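Local coordinates for protein Alpha/beta hydrolase (Enterobacter asburiae, PDB 6KMO) that probably hydrolyses carboxylic ester bonds, as a bacterial esterase or lipase built on the alpha/beta hydrolase fold, at residues A144-A149 / R248-A253; Q152-T157 / A190-Q195. The protein carries 2 engineered substitutions. One frame throughout, in Å; residues are numbered along the deposited sequence. Where two conformers were deposited one is given.

Contact 1. Residues A144-A149 / R248-A253; sequences AHFPVA and RNNILA
Phe-146 reaches 248-253 with the far end of its ring, meeting Asn-250, Leu-252 and Ala-253. Its CG stands anti to the backbone N (chi1 175°), which carries the ring over to a backbone whose nearest alpha carbon, that of Ala-253, is 7.9 Å from the alpha carbon of Phe-146.

The apolar part of the contact lies at CE2 of Phe-146, 3.9 Å from CB of Ala-253 and 4.1 Å from CB of Leu-252. Within its own segment the ring is backed by Pro-147, whose CB sits 3.7 Å above the centre of one face of Phe-146; the peptide between Phe-146 and Pro-147 is cis, and the two side chains lie one against the other.

Two polar atoms face the ring edge, with no hydrogen bond across the contact. ND2 of Asn-250 lies 3.8 Å from CZ of Phe-146, near the ring plane, and the amide is turned 75° from that plane. The carbonyl O of Leu-252 also approaches the edge and accepts a hydrogen bond from Ser-188 OG.

The Asn-250 amide is held by bonds at both ends. OD1 accepts from N of Leu-252 at 2.8 Å, in the carbonyl plane on a lone pair, with an N-H...O angle of 159°: an Asx turn. ND2 donates to the carbonyl of Leu-8 of the second subunit, so the orientation of the amide is tied to the dimer.

Ile-9 of the second subunit packs on Phe-146. Pro-147 is the N-cap of helix 148-163, and the contact therefore joins the residue just before that cap to the loop between helices 245-248 and 260-263, where Leu-252 also packs on helix 181-195.

Contact 2. Residues Q152-T157 / A190-Q195; sequences QAYEAT and ALQAKQ
The alpha carbons of Tyr-154 and Gln-192, 7.2 Å apart, are the nearest such pair between two helical segments, 152-157 and 190-195. In the alpha/beta hydrolase fold the helices they belong to, 148-163 and 181-195, are neighbours, and the second follows a probable nucleophile elbow at the end of strand 174-179.

Tyr-154 carries the contact from its side. A first torsion of 175° turns the ring away from its backbone N and over to the facing helix, where CE1 of Tyr-154 packs 3.7 Å from CA of Ala-193 and 4.0 Å from CB of Ala-193. CD1 of Tyr-154 meets CB of Gln-192 at 3.8 Å. An edge-to-face stack with Phe-196 and a hydrogen bond from the phenol OH to the carbonyl of Gly-198 further fix the ring.

Gln-192 extends beyond CG and swings its amide across CB and CG of the tyrosine at a slant, the amide and ring planes 38° apart. NE2 donates to the carbonyl of Ile-150, one turn before Tyr-154, and so links the two helices by a polar bond as well. Within helix 148-163, Ala-153 O accepts from Thr-157 N and, at 2.8 Å, from Thr-157 OG1, the donors coming from opposite faces of its plane. OE1 of Gln-192 is buried with no hydrogen-bonding partner in the model and rests 3.3 Å from CB of Tyr-154.

In the fold
From the N terminus, the chain passes the first strands before reaching 144-149 and, a turn further on, 152-157, so contacts 1 and 2 both draw on helix 148-163. Strand 174-179 and helix 181-195 follow, and 190-195 returns to 152-157, closing the loop of contact 2 over 32 intervening residues. The chain then runs through strand 203-207 and several helices before 248-253 closes the wider loop of contact 1, within which contact 2 is nested. The centres lie about 13 Å apart, and Leu-252 packs against Leu-191 and Gln-192, connecting them directly. Together they tie helices 148-163 and 181-195 to the 248-253 loop, beside the second subunit.

Contact 1. Residues A144-A149 / R248-A253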
loop_
_atom_site.group_PDB
_atom_site.type_symbol
_atom_site.label_atom_id
_atom_site.label_comp_id
_atom_site.label_asym_id
_atom_site.label_seq_id
_atom_site.Cartn_x
_atom_site.Cartn_y
_atom_site.Cartn_z
ATOM N N ALA A 144 -30.349 -11.921 12.646
ATOM C CA ALA A 144 -29.624 -11.865 13.895
ATOM C C ALA A 144 -29.137 -10.440 14.100
ATOM O O ALA A 144 -28.937 -9.681 13.141
ATOM C CB ALA A 144 -28.420 -12.807 13.895
ATOM N N HIS A 145 -28.937 -10.084 15.357
ATOM C CA HIS A 145 -28.352 -8.822 15.767
ATOM C C HIS A 145 -27.027 -9.086 16.465
ATOM O O HIS A 145 -26.675 -10.224 16.762
ATOM C CB HIS A 145 -29.320 -8.081 16.690
ATOM C CG HIS A 145 -30.616 -7.736 16.035
ATOM N ND1 HIS A 145 -30.707 -6.840 14.995
ATOM C CD2 HIS A 145 -31.872 -8.204 16.240
ATOM C CE1 HIS A 145 -31.968 -6.749 14.602
ATOM N NE2 HIS A 145 -32.695 -7.566 15.341
ATOM N N PHE A 146 -26.272 -8.024 16.716
ATOM C CA PHE A 146 -25.097 -8.121 17.568
ATOM C C PHE A 146 -25.486 -8.862 18.841
ATOM O O PHE A 146 -26.560 -8.599 19.392
ATOM C CB PHE A 146 -24.616 -6.698 17.884
ATOM C CG PHE A 146 -23.466 -6.616 18.866
ATOM C CD1 PHE A 146 -23.696 -6.403 20.214
ATOM C CD2 PHE A 146 -22.152 -6.690 18.432
ATOM C CE1 PHE A 146 -22.650 -6.305 21.096
ATOM C CE2 PHE A 146 -21.112 -6.589 19.304
ATOM C CZ PHE A 146 -21.353 -6.410 20.647
ATOM N N PRO A 147 -24.649 -9.775 19.348
ATOM C CA PRO A 147 -23.315 -10.167 18.901
ATOM C C PRO A 147 -23.269 -11.550 18.257
ATOM O O PRO A 147 -22.243 -12.211 18.339
ATOM C CB PRO A 147 -22.553 -10.211 20.216
ATOM C CG PRO A 147 -23.559 -10.872 21.132
ATOM C CD PRO A 147 -24.915 -10.312 20.702
ATOM N N VAL A 148 -24.365 -11.987 17.640
ATOM C CA VAL A 148 -24.450 -13.357 17.143
ATOM C C VAL A 148 -23.327 -13.656 16.159
ATOM O O VAL A 148 -22.618 -14.665 16.278
ATOM C CB VAL A 148 -25.833 -13.605 16.517
ATOM C CG1 VAL A 148 -25.851 -14.938 15.763
ATOM C CG2 VAL A 148 -26.913 -13.568 17.579
ATOM N N ALA A 149 -23.190 -12.820 15.128
ATOM C CA ALA A 149 -22.224 -13.098 14.072
ATOM C C ALA A 149 -20.797 -13.053 14.596
ATOM O O ALA A 149 -19.976 -13.889 14.215
ATOM C CB ALA A 149 -22.396 -12.119 12.915
ATOM N N ARG A 248 -23.419 -0.140 20.715
ATOM C CA ARG A 248 -22.583 0.719 19.888
ATOM C C ARG A 248 -21.391 1.269 20.644
ATOM O O ARG A 248 -20.401 1.647 20.016
ATOM C CB ARG A 248 -23.432 1.813 19.260
ATOM C CG ARG A 248 -24.381 1.261 18.228
ATOM C CD ARG A 248 -25.316 2.313 17.644
ATOM N NE ARG A 248 -26.264 1.723 16.705
ATOM C CZ ARG A 248 -26.785 2.331 15.646
ATOM N NH1 ARG A 248 -26.473 3.586 15.358
ATOM N NH2 ARG A 248 -27.629 1.667 14.880
ATOM N N ASN A 249 -21.443 1.317 21.973
ATOM C CA ASN A 249 -20.327 1.728 22.800
ATOM C C ASN A 249 -19.455 0.556 23.240
ATOM O O ASN A 249 -18.508 0.758 24.009
ATOM C CB ASN A 249 -20.843 2.488 24.025
ATOM C CG ASN A 249 -19.848 3.464 24.560
ATOM O OD1 ASN A 249 -19.244 4.245 23.804
ATOM N ND2 ASN A 249 -19.641 3.433 25.876
ATOM N N ASN A 250 -19.766 -0.650 22.781
ATOM C CA ASN A 250 -19.029 -1.870 23.095
ATOM C C ASN A 250 -17.892 -1.990 22.092
ATOM O O ASN A 250 -18.108 -1.810 20.890
ATOM C CB ASN A 250 -20.034 -3.016 22.952
ATOM C CG ASN A 250 -19.488 -4.383 23.300
ATOM O OD1 ASN A 250 -18.403 -4.781 22.888
ATOM N ND2 ASN A 250 -20.287 -5.141 24.044
ATOM N N ILE A 251 -16.678 -2.261 22.582
ATOM C CA ILE A 251 -15.512 -2.308 21.694
ATOM C C ILE A 251 -15.591 -3.433 20.661
ATOM O O ILE A 251 -14.856 -3.396 19.663
ATOM C CB ILE A 251 -14.179 -2.384 22.472
ATOM C CG1 ILE A 251 -14.018 -3.719 23.213
ATOM C CG2 ILE A 251 -14.061 -1.201 23.411
ATOM C CD1 ILE A 251 -12.653 -3.870 23.879
ATOM N N LEU A 252 -16.449 -4.431 20.870
ATOM C CA LEU A 252 -16.630 -5.500 19.900
ATOM C C LEU A 252 -17.516 -5.070 18.741
ATOM O O LEU A 252 -17.648 -5.822 17.764
ATOM C CB LEU A 252 -17.224 -6.743 20.563
ATOM C CG LEU A 252 -16.402 -7.304 21.719
ATOM C CD1 LEU A 252 -17.079 -8.560 22.270
ATOM C CD2 LEU A 252 -14.971 -7.617 21.317
ATOM N N ALA A 253 -18.137 -3.896 18.837
ATOM C CA ALA A 253 -18.899 -3.276 17.761
ATOM C C ALA A 253 -18.201 -2.036 17.223
ATOM O O ALA A 253 -18.074 -1.873 15.999
ATOM C CB ALA A 253 -20.314 -2.911 18.224
#

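Contact 2. Residues Q152-T157 / A190-Q195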
loop_
_atom_site.group_PDB
_atom_site.type_symbol
_atom_site.label_atom_id
_atom_site.label_comp_id
_atom_site.label_asym_id
_atom_site.label_seq_id
_atom_site.Cartn_x
_atom_site.Cartn_y
_atom_site.Cartn_z
ATOM N N GLN A 152 -20.136 -16.293 16.318
ATOM C CA GLN A 152 -19.896 -17.343 15.336
ATOM C C GLN A 152 -18.497 -17.238 14.763
ATOM O O GLN A 152 -17.800 -18.250 14.627
ATOM C CB GLN A 152 -20.923 -17.271 14.206
ATOM C CG GLN A 152 -22.325 -17.643 14.632
ATOM C CD GLN A 152 -23.367 -17.256 13.623
ATOM O OE1 GLN A 152 -23.233 -16.272 12.912
ATOM N NE2 GLN A 152 -24.444 -18.014 13.582
ATOM N N ALA A 153 -18.068 -16.022 14.431
ATOM C CA ALA A 153 -16.739 -15.824 13.869
ATOM C C ALA A 153 -15.655 -16.264 14.847
ATOM O O ALA A 153 -14.685 -16.926 14.448
ATOM C CB ALA A 153 -16.568 -14.349 13.521
ATOM N N TYR A 154 -15.803 -15.903 16.123
ATOM C CA TYR A 154 -14.814 -16.303 17.122
ATOM C C TYR A 154 -14.797 -17.822 17.311
ATOM O O TYR A 154 -13.727 -18.440 17.358
ATOM C CB TYR A 154 -15.032 -15.583 18.465
ATOM C CG TYR A 154 -14.080 -16.099 19.513
ATOM C CD1 TYR A 154 -12.759 -15.725 19.516
ATOM C CD2 TYR A 154 -14.490 -17.039 20.435
ATOM C CE1 TYR A 154 -11.857 -16.225 20.438
ATOM C CE2 TYR A 154 -13.603 -17.554 21.355
ATOM C CZ TYR A 154 -12.298 -17.138 21.354
ATOM O OH TYR A 154 -11.431 -17.660 22.286
ATOM N N GLU A 155 -15.976 -18.435 17.430
ATOM C CA GLU A 155 -16.028 -19.880 17.608
ATOM C C GLU A 155 -15.409 -20.606 16.421
ATOM O O GLU A 155 -14.699 -21.606 16.593
ATOM C CB GLU A 155 -17.473 -20.323 17.843
ATOM C CG GLU A 155 -18.054 -19.910 19.199
ATOM C CD GLU A 155 -17.453 -20.655 20.376
ATOM O OE1 GLU A 155 -16.829 -21.714 20.181
ATOM O OE2 GLU A 155 -17.623 -20.180 21.520
ATOM N N ALA A 156 -15.653 -20.127 15.208
ATOM C CA ALA A 156 -15.047 -20.760 14.030
ATOM C C ALA A 156 -13.527 -20.591 14.022
ATOM O O ALA A 156 -12.791 -21.501 13.619
ATOM C CB ALA A 156 -15.657 -20.178 12.757
ATOM N N THR A 157 -13.038 -19.428 14.469
ATOM C CA THR A 157 -11.605 -19.180 14.569
ATOM C C THR A 157 -10.965 -20.134 15.564
ATOM O O THR A 157 -9.919 -20.746 15.284
ATOM C CB THR A 157 -11.386 -17.719 14.988
ATOM O OG1 THR A 157 -11.931 -16.830 13.984
ATOM C CG2 THR A 157 -9.919 -17.403 15.160
ATOM N N ALA A 190 -10.355 -10.582 17.219
ATOM C CA ALA A 190 -9.078 -10.387 17.894
ATOM C C ALA A 190 -9.273 -9.941 19.344
ATOM O O ALA A 190 -8.549 -10.393 20.243
ATOM C CB ALA A 190 -8.208 -9.393 17.124
ATOM N N LEU A 191 -10.243 -9.065 19.599
ATOM C CA LEU A 191 -10.477 -8.583 20.962
ATOM C C LEU A 191 -11.104 -9.670 21.831
ATOM O O LEU A 191 -10.785 -9.777 23.022
ATOM C CB LEU A 191 -11.332 -7.324 20.934
ATOM C CG LEU A 191 -10.643 -6.066 20.392
ATOM C CD1 LEU A 191 -11.646 -4.989 20.051
ATOM C CD2 LEU A 191 -9.587 -5.559 21.364
ATOM N N GLN A 192 -11.971 -10.508 21.264
ATOM C CA GLN A 192 -12.451 -11.662 22.021
ATOM C C GLN A 192 -11.296 -12.603 22.342
ATOM O O GLN A 192 -11.172 -13.082 23.475
ATOM C CB GLN A 192 -13.510 -12.413 21.216
ATOM C CG GLN A 192 -14.855 -11.724 21.139
ATOM C CD GLN A 192 -15.796 -12.471 20.231
ATOM O OE1 GLN A 192 -16.379 -13.476 20.622
ATOM N NE2 GLN A 192 -15.919 -12.012 18.998
ATOM N N ALA A 193 -10.444 -12.890 21.365
ATOM C CA ALA A 193 -9.313 -13.785 21.603
ATOM C C ALA A 193 -8.402 -13.250 22.702
ATOM O O ALA A 193 -7.889 -14.023 23.520
ATOM C CB ALA A 193 -8.548 -14.030 20.304
ATOM N N LYS A 194 -8.204 -11.936 22.761
ATOM C CA LYS A 194 -7.398 -11.375 23.839
ATOM C C LYS A 194 -8.081 -11.583 25.182
ATOM O O LYS A 194 -7.454 -12.027 26.149
ATOM C CB LYS A 194 -7.126 -9.894 23.585
ATOM C CG LYS A 194 -6.339 -9.219 24.705
ATOM C CD LYS A 194 -5.546 -8.017 24.199
ATOM C CE LYS A 194 -6.451 -6.945 23.616
ATOM N NZ LYS A 194 -7.430 -6.417 24.609
ATOM N N GLN A 195 -9.383 -11.304 25.255
ATOM C CA GLN A 195 -10.089 -11.454 26.520
ATOM C C GLN A 195 -10.120 -12.905 26.981
ATOM O O GLN A 195 -10.034 -13.182 28.187
ATOM C CB GLN A 195 -11.509 -10.903 26.394
ATOM C CG GLN A 195 -12.186 -10.699 27.738
ATOM C CD GLN A 195 -11.466 -9.668 28.589
ATOM O OE1 GLN A 195 -10.903 -8.700 28.070
ATOM N NE2 GLN A 195 -11.473 -9.870 29.891
#